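Local coordinates for probable chitinase A (Chromobacterium violaceum, PDB 4TX8), which probably hydrolyses chitin as a family 18 endochitinase and carries a carbohydrate-binding module of family 5/12, at residues A[400-403]-A[409-412]; A[241-246]-A[283-288]; A[151-156]-A[161-166]. All coordinates share one frame; numbering follows the deposited sequence.

Contact 1 of 3, residues A[400-403]-A[409-412]; sequences NWDR and FSRP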
# COMPACT_ATOMS: atom_id res chain seq x y z
N ASN A 400 -3.21 0.41 -9.91
CA ASN A 400 -4.23 0.65 -10.93
C ASN A 400 -4.52 2.13 -11.17
O ASN A 400 -4.64 2.55 -12.32
CB ASN A 400 -5.53 -0.07 -10.55
CG ASN A 400 -5.41 -1.57 -10.67
OD1 ASN A 400 -4.56 -2.19 -10.02
ND2 ASN A 400 -6.26 -2.17 -11.50
N TRP A 401 -4.64 2.90 -10.10
CA TRP A 401 -4.87 4.33 -10.26
C TRP A 401 -3.66 5.00 -10.90
O TRP A 401 -3.80 5.89 -11.73
CB TRP A 401 -5.22 5.00 -8.93
CG TRP A 401 -6.68 4.90 -8.62
CD1 TRP A 401 -7.25 4.23 -7.58
CD2 TRP A 401 -7.76 5.48 -9.37
NE1 TRP A 401 -8.62 4.36 -7.63
CE2 TRP A 401 -8.95 5.12 -8.72
CE3 TRP A 401 -7.82 6.26 -10.52
CZ2 TRP A 401 -10.20 5.52 -9.19
CZ3 TRP A 401 -9.07 6.66 -10.99
CH2 TRP A 401 -10.24 6.29 -10.32
N ASP A 402 -2.46 4.54 -10.52
CA ASP A 402 -1.24 5.07 -11.12
C ASP A 402 -1.19 4.77 -12.62
O ASP A 402 -0.82 5.62 -13.42
CB ASP A 402 -0.01 4.50 -10.42
CG ASP A 402 1.28 4.84 -11.16
OD1 ASP A 402 1.72 6.01 -11.06
OD2 ASP A 402 1.83 3.95 -11.84
N ARG A 403 -1.57 3.55 -12.98
CA ARG A 403 -1.61 3.12 -14.37
C ARG A 403 -2.63 3.94 -15.17
O ARG A 403 -2.33 4.41 -16.27
CB ARG A 403 -1.95 1.63 -14.45
CG ARG A 403 -2.18 1.07 -15.86
CD ARG A 403 -2.47 -0.42 -15.77
NE ARG A 403 -2.84 -1.03 -17.05
CZ ARG A 403 -4.10 -1.21 -17.45
NH1 ARG A 403 -5.11 -0.83 -16.69
NH2 ARG A 403 -4.33 -1.78 -18.63
N PHE A 409 2.90 8.74 -10.84
CA PHE A 409 3.47 8.55 -9.52
C PHE A 409 4.65 7.59 -9.59
O PHE A 409 5.75 7.93 -9.16
CB PHE A 409 2.41 8.03 -8.53
CG PHE A 409 2.90 7.92 -7.11
CD1 PHE A 409 3.55 6.78 -6.67
CD2 PHE A 409 2.71 8.96 -6.21
CE1 PHE A 409 4.01 6.67 -5.36
CE2 PHE A 409 3.16 8.86 -4.90
CZ PHE A 409 3.81 7.72 -4.48
N SER A 410 4.42 6.41 -10.15
CA SER A 410 5.43 5.35 -10.14
C SER A 410 6.73 5.74 -10.85
O SER A 410 7.81 5.40 -10.38
CB SER A 410 4.87 4.07 -10.76
OG SER A 410 4.47 4.28 -12.10
N ARG A 411 6.63 6.43 -11.98
CA ARG A 411 7.84 6.76 -12.74
C ARG A 411 8.79 7.69 -11.96
O ARG A 411 9.95 7.35 -11.78
CB ARG A 411 7.48 7.37 -14.10
CG ARG A 411 7.07 6.35 -15.15
CD ARG A 411 6.66 7.02 -16.45
NE ARG A 411 6.26 6.04 -17.46
CZ ARG A 411 5.68 6.35 -18.62
NH1 ARG A 411 5.42 7.62 -18.92
NH2 ARG A 411 5.36 5.39 -19.47
N PRO A 412 8.30 8.86 -11.50
CA PRO A 412 9.29 9.70 -10.80
C PRO A 412 9.67 9.17 -9.42
O PRO A 412 10.81 9.37 -8.99
CB PRO A 412 8.59 11.06 -10.70
CG PRO A 412 7.14 10.74 -10.73
CD PRO A 412 7.00 9.55 -11.63
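Asp402 reaches from helix 399-404 to the first residues of the 409-412 segment, and all three hydrogen bonds between the segments end on its carboxylate. Two come from backbone amides and share OD1. Ser410 N lies 2.9 Å from Asp402 OD1 in a nearly straight bond (N-H...O 168°), coming from above the carboxylate plane; Phe409 N lies 3.0 Å from the same Asp402 OD1 and arrives nearly along its C-O axis, in a more bent bond (142°). The third bond joins side chains: Ser410 OG gives its proton to Asp402 OD2 at 2.7 Å, on the syn side. A chi1 of 60° turns OG to the oxygen that the amides leave to it.

Phe409 CB only passes close to Asp402 OD1, at 3.3 Å, while the ring leads away to pack among Val394, Thr396 and Val366. Phenylalanine thus fills a largely apolar pocket as its amide faces Asp402. Serine suits because its N-H and short hydroxyl address both oxygens of one carboxylate, and aspartate because it presents two acceptors at once. With three donors directed at it in a buried setting, the carboxylate is probably held ionised, its negative charge stabilised by two N-H groups and a hydroxyl at the 409-410 end of the segment.

Contact 2 of 3, residues A[241-246]-A[283-288]; sequences QLKAKI and RDDLSV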
# COMPACT_ATOMS: atom_id res chain seq x y z
N GLN A 241 1.44 -18.23 13.83
CA GLN A 241 1.16 -19.63 13.52
C GLN A 241 1.21 -19.87 12.02
O GLN A 241 1.72 -20.90 11.57
CB GLN A 241 -0.21 -20.04 14.07
CG GLN A 241 -0.26 -20.17 15.59
CD GLN A 241 -1.65 -20.55 16.09
OE1 GLN A 241 -2.23 -19.85 16.93
NE2 GLN A 241 -2.18 -21.65 15.59
N LEU A 242 0.68 -18.92 11.26
CA LEU A 242 0.70 -18.99 9.81
C LEU A 242 2.13 -19.00 9.29
O LEU A 242 2.48 -19.82 8.44
CB LEU A 242 -0.09 -17.83 9.20
CG LEU A 242 -0.02 -17.70 7.68
CD1 LEU A 242 -0.50 -18.97 7.01
CD2 LEU A 242 -0.82 -16.50 7.20
N LYS A 243 2.95 -18.08 9.79
CA LYS A 243 4.33 -17.99 9.34
C LYS A 243 5.12 -19.25 9.69
O LYS A 243 5.96 -19.71 8.92
CB LYS A 243 5.03 -16.77 9.92
CG LYS A 243 6.54 -16.80 9.73
CD LYS A 243 7.22 -15.53 10.20
CE LYS A 243 8.71 -15.58 9.93
NZ LYS A 243 9.33 -14.24 10.08
N ALA A 244 4.84 -19.82 10.87
CA ALA A 244 5.49 -21.05 11.30
C ALA A 244 5.27 -22.16 10.28
O ALA A 244 6.17 -22.94 9.98
CB ALA A 244 5.00 -21.47 12.67
N LYS A 245 4.06 -22.21 9.73
CA LYS A 245 3.71 -23.22 8.73
C LYS A 245 4.36 -22.92 7.37
O LYS A 245 4.71 -23.84 6.63
CB LYS A 245 2.19 -23.31 8.58
CG LYS A 245 1.47 -23.79 9.83
CD LYS A 245 -0.05 -23.72 9.67
CE LYS A 245 -0.60 -24.86 8.82
NZ LYS A 245 -0.64 -26.15 9.55
N ILE A 246 4.52 -21.64 7.06
CA ILE A 246 5.06 -21.21 5.76
C ILE A 246 6.59 -21.23 5.71
O ILE A 246 7.18 -21.67 4.73
CB ILE A 246 4.57 -19.80 5.39
CG1 ILE A 246 3.05 -19.78 5.21
CG2 ILE A 246 5.25 -19.30 4.13
CD1 ILE A 246 2.57 -20.48 3.96
N ARG A 283 6.97 -7.66 15.74
CA ARG A 283 8.09 -6.85 15.26
C ARG A 283 9.23 -7.69 14.69
O ARG A 283 9.92 -7.25 13.76
CB ARG A 283 8.61 -5.94 16.38
CG ARG A 283 9.27 -6.65 17.56
CD ARG A 283 9.94 -5.65 18.50
NE ARG A 283 9.01 -4.63 18.97
CZ ARG A 283 9.11 -3.33 18.69
NH1 ARG A 283 10.10 -2.88 17.94
NH2 ARG A 283 8.21 -2.47 19.16
N ASP A 284 9.44 -8.89 15.22
CA ASP A 284 10.50 -9.76 14.72
C ASP A 284 10.15 -10.31 13.34
O ASP A 284 11.03 -10.74 12.59
CB ASP A 284 10.75 -10.92 15.69
CG ASP A 284 11.35 -10.46 17.01
OD1 ASP A 284 12.08 -9.45 17.01
OD2 ASP A 284 11.08 -11.10 18.04
N ASP A 285 8.86 -10.30 13.01
CA ASP A 285 8.39 -10.89 11.76
C ASP A 285 8.02 -9.84 10.71
O ASP A 285 7.84 -10.17 9.54
CB ASP A 285 7.19 -11.79 12.04
CG ASP A 285 7.53 -12.94 12.96
OD1 ASP A 285 8.51 -13.65 12.68
OD2 ASP A 285 6.82 -13.12 13.97
N LEU A 286 7.90 -8.59 11.14
CA LEU A 286 7.44 -7.52 10.27
C LEU A 286 8.46 -7.17 9.18
O LEU A 286 9.58 -6.75 9.49
CB LEU A 286 7.12 -6.27 11.10
CG LEU A 286 6.67 -5.01 10.36
CD1 LEU A 286 5.38 -5.26 9.60
CD2 LEU A 286 6.51 -3.86 11.34
N SER A 287 8.08 -7.34 7.92
CA SER A 287 8.95 -6.98 6.80
C SER A 287 8.94 -5.47 6.59
O SER A 287 10.00 -4.84 6.47
CB SER A 287 8.51 -7.69 5.51
OG SER A 287 8.34 -9.08 5.72
N VAL A 288 7.74 -4.88 6.54
CA VAL A 288 7.61 -3.43 6.44
C VAL A 288 6.24 -2.97 6.92
O VAL A 288 5.22 -3.59 6.62
CB VAL A 288 7.86 -2.92 4.99
CG1 VAL A 288 6.90 -3.57 4.01
CG2 VAL A 288 7.75 -1.40 4.92
O HOH W 1 7.73 -12.60 8.42
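Lys243, near the C-terminal end of helix 230-246, forms a salt bridge with Asp285 in the loop that leads into strand 288-292. Strands 251-254 and 288-292 are parallel neighbours in the (beta/alpha)8 barrel, or TIM barrel, of the GH18 domain. Helix 230-246 precedes the first of them and the loop of Asp285 precedes the second, so the bridge joins the approaches to two adjacent strands, at the protein surface.

From CB the lysine sets out toward the loop. Its CG stands opposite the backbone N (chi1 168°), and the remaining torsions are all close to 180°, which stretches the chain to its full length and lets it span backbones whose CA atoms come no nearer than 8.5 Å (Lys243 to Asp285). CD passes Asp285 OD1 at 3.4 Å, and CE lies equally near that oxygen, so the last methylenes run at a slant past the aspartate before the ammonium group meets it. NZ then gives a hydrogen bond of 2.8 Å to Asp285 OD1, reached on the anti side and 26° out of the carboxylate plane.

A long, flexible cation fits such a gap, and the short aspartate holds its carboxylate close to its own loop, leaving the lysine to cover the distance. Lys243 also touches Phe250. A second link runs through solvent: one water accepts from Lys243 NZ at 2.8 Å and can donate to the backbone oxygen Asp285 O at 2.7 Å, a bond that may compete with others.

Contact 3 of 3, residues A[151-156]-A[161-166]; sequences FTLDPA and AQFIQD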
# COMPACT_ATOMS: atom_id res chain seq x y z
N PHE A 151 -9.94 -16.58 -1.45
CA PHE A 151 -9.47 -15.72 -2.53
C PHE A 151 -10.04 -16.17 -3.86
O PHE A 151 -10.00 -17.36 -4.19
CB PHE A 151 -7.94 -15.73 -2.60
CG PHE A 151 -7.40 -14.96 -3.78
CD1 PHE A 151 -7.40 -13.57 -3.78
CD2 PHE A 151 -6.90 -15.63 -4.88
CE1 PHE A 151 -6.91 -12.86 -4.86
CE2 PHE A 151 -6.41 -14.93 -5.97
CZ PHE A 151 -6.42 -13.54 -5.96
N THR A 152 -10.58 -15.22 -4.62
CA THR A 152 -11.10 -15.51 -5.94
C THR A 152 -10.61 -14.46 -6.94
O THR A 152 -10.81 -13.26 -6.74
CB THR A 152 -12.63 -15.55 -5.96
OG1 THR A 152 -13.10 -16.37 -4.88
CG2 THR A 152 -13.13 -16.11 -7.28
N LEU A 153 -9.96 -14.92 -8.00
CA LEU A 153 -9.37 -14.03 -8.98
C LEU A 153 -10.42 -13.36 -9.86
O LEU A 153 -11.36 -14.01 -10.32
CB LEU A 153 -8.38 -14.80 -9.86
CG LEU A 153 -7.66 -14.00 -10.94
CD1 LEU A 153 -6.66 -13.04 -10.31
CD2 LEU A 153 -6.98 -14.93 -11.92
N ASP A 154 -10.25 -12.06 -10.09
CA ASP A 154 -11.06 -11.36 -11.08
C ASP A 154 -10.68 -11.89 -12.46
O ASP A 154 -9.51 -11.84 -12.84
CB ASP A 154 -10.84 -9.84 -10.99
CG ASP A 154 -11.80 -9.04 -11.87
OD1 ASP A 154 -11.94 -9.36 -13.06
OD2 ASP A 154 -12.42 -8.09 -11.35
N PRO A 155 -11.66 -12.41 -13.21
CA PRO A 155 -11.41 -13.05 -14.51
C PRO A 155 -10.73 -12.13 -15.53
O PRO A 155 -10.08 -12.62 -16.44
CB PRO A 155 -12.81 -13.45 -14.98
CG PRO A 155 -13.75 -12.59 -14.21
CD PRO A 155 -13.10 -12.40 -12.87
N ALA A 156 -10.88 -10.82 -15.36
CA ALA A 156 -10.22 -9.87 -16.26
C ALA A 156 -8.69 -9.96 -16.15
O ALA A 156 -7.97 -9.50 -17.04
CB ALA A 156 -10.69 -8.46 -15.97
N ALA A 161 -4.60 -20.18 -13.62
CA ALA A 161 -3.33 -20.78 -14.03
C ALA A 161 -2.37 -19.72 -14.56
O ALA A 161 -1.18 -19.73 -14.23
CB ALA A 161 -3.57 -21.85 -15.09
N GLN A 162 -2.88 -18.81 -15.38
CA GLN A 162 -2.07 -17.74 -15.94
C GLN A 162 -1.61 -16.78 -14.85
O GLN A 162 -0.46 -16.34 -14.83
CB GLN A 162 -2.83 -16.99 -17.03
CG GLN A 162 -2.01 -15.90 -17.70
CD GLN A 162 -0.75 -16.44 -18.34
OE1 GLN A 162 -0.80 -17.37 -19.15
NE2 GLN A 162 0.40 -15.89 -17.96
N PHE A 163 -2.53 -16.46 -13.94
CA PHE A 163 -2.24 -15.61 -12.79
C PHE A 163 -1.09 -16.17 -11.96
O PHE A 163 -0.20 -15.43 -11.53
CB PHE A 163 -3.50 -15.46 -11.94
CG PHE A 163 -3.33 -14.62 -10.70
CD1 PHE A 163 -3.12 -13.26 -10.80
CD2 PHE A 163 -3.41 -15.20 -9.44
CE1 PHE A 163 -2.98 -12.48 -9.66
CE2 PHE A 163 -3.27 -14.43 -8.30
CZ PHE A 163 -3.05 -13.07 -8.41
N ILE A 164 -1.11 -17.48 -11.75
CA ILE A 164 -0.07 -18.15 -10.98
C ILE A 164 1.27 -18.07 -11.71
O ILE A 164 2.32 -17.90 -11.08
CB ILE A 164 -0.46 -19.63 -10.70
CG1 ILE A 164 -1.56 -19.69 -9.64
CG2 ILE A 164 0.75 -20.44 -10.25
CD1 ILE A 164 -2.14 -21.07 -9.43
N GLN A 165 1.23 -18.17 -13.03
CA GLN A 165 2.43 -18.01 -13.84
C GLN A 165 2.94 -16.57 -13.79
O GLN A 165 4.14 -16.32 -13.78
CB GLN A 165 2.17 -18.42 -15.29
CG GLN A 165 2.00 -19.92 -15.48
CD GLN A 165 1.70 -20.29 -16.91
OE1 GLN A 165 1.28 -19.46 -17.71
NE2 GLN A 165 1.92 -21.56 -17.25
N ASP A 166 2.00 -15.62 -13.75
CA ASP A 166 2.35 -14.20 -13.69
C ASP A 166 3.05 -13.87 -12.38
O ASP A 166 3.98 -13.06 -12.35
CB ASP A 166 1.11 -13.33 -13.87
CG ASP A 166 0.55 -13.39 -15.28
OD1 ASP A 166 1.24 -13.92 -16.17
OD2 ASP A 166 -0.58 -12.90 -15.49
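Leu153 lays one methyl on the ring of Phe163 in a CH-pi contact. With CG trans to its backbone N (chi1 179°), Phe163 extends its ring from the helix toward the loop, where Leu153 CD1 stands 3.6 Å from the centroid of the Phe163 ring and only 13° off its normal, so the methyl sits over the middle of a face. The other branch, CD2, lies against the stem of the phenylalanine, 3.5 Å from Phe163 CB; the forked leucine thus covers both the ring and its stem.

Phe151 meets Phe163 differently. The two side chains approach from opposite directions, with planes at 27° but slid so far apart that the centroids are 6.0 Å from each other and the rings barely overlap. The closest atoms are Phe151 CE2 and Phe163 CE2, 3.9 Å apart, meeting at a slant. Large flat side chains suit this place, since each reaches further into the fold: Phe151 meets Tyr210 edge-to-face, and Phe163 packs on Tyr210 and Phe212.

Beyond the apolar patch, Asp154 OD1 accepts from Ala156 N at 2.9 Å and forms an Asx turn, bending the chain on its way to the helix. The whole is hydrophobic packing of a strand-to-helix connection against its own helix, 160-171, in the beta/alpha barrel of the GH18 domain.

In the fold
The three contacts belong to one GH18 barrel but do not touch one another. Contacts 1 and 2 lie on opposite sides of the chain's centre, their centres 29 Å apart; contact 3 comes nearer to contact 1, with about 9 Å between nearest atoms. Contact 1 lies closest to annotated sites without touching them: the side chain of Phe409 is about 11 Å from those of the magnesium-binding Arg353 and Ala356, and that of Ser410 about 13 Å from N-acetylglucosamine bound at the carbohydrate-binding module. None of the contacts includes the calcium ligands Asp218 and Glu220, which fall in the DxxDxDxE signature at strand 214-218, the stretch that in this family carries the catalytic acid.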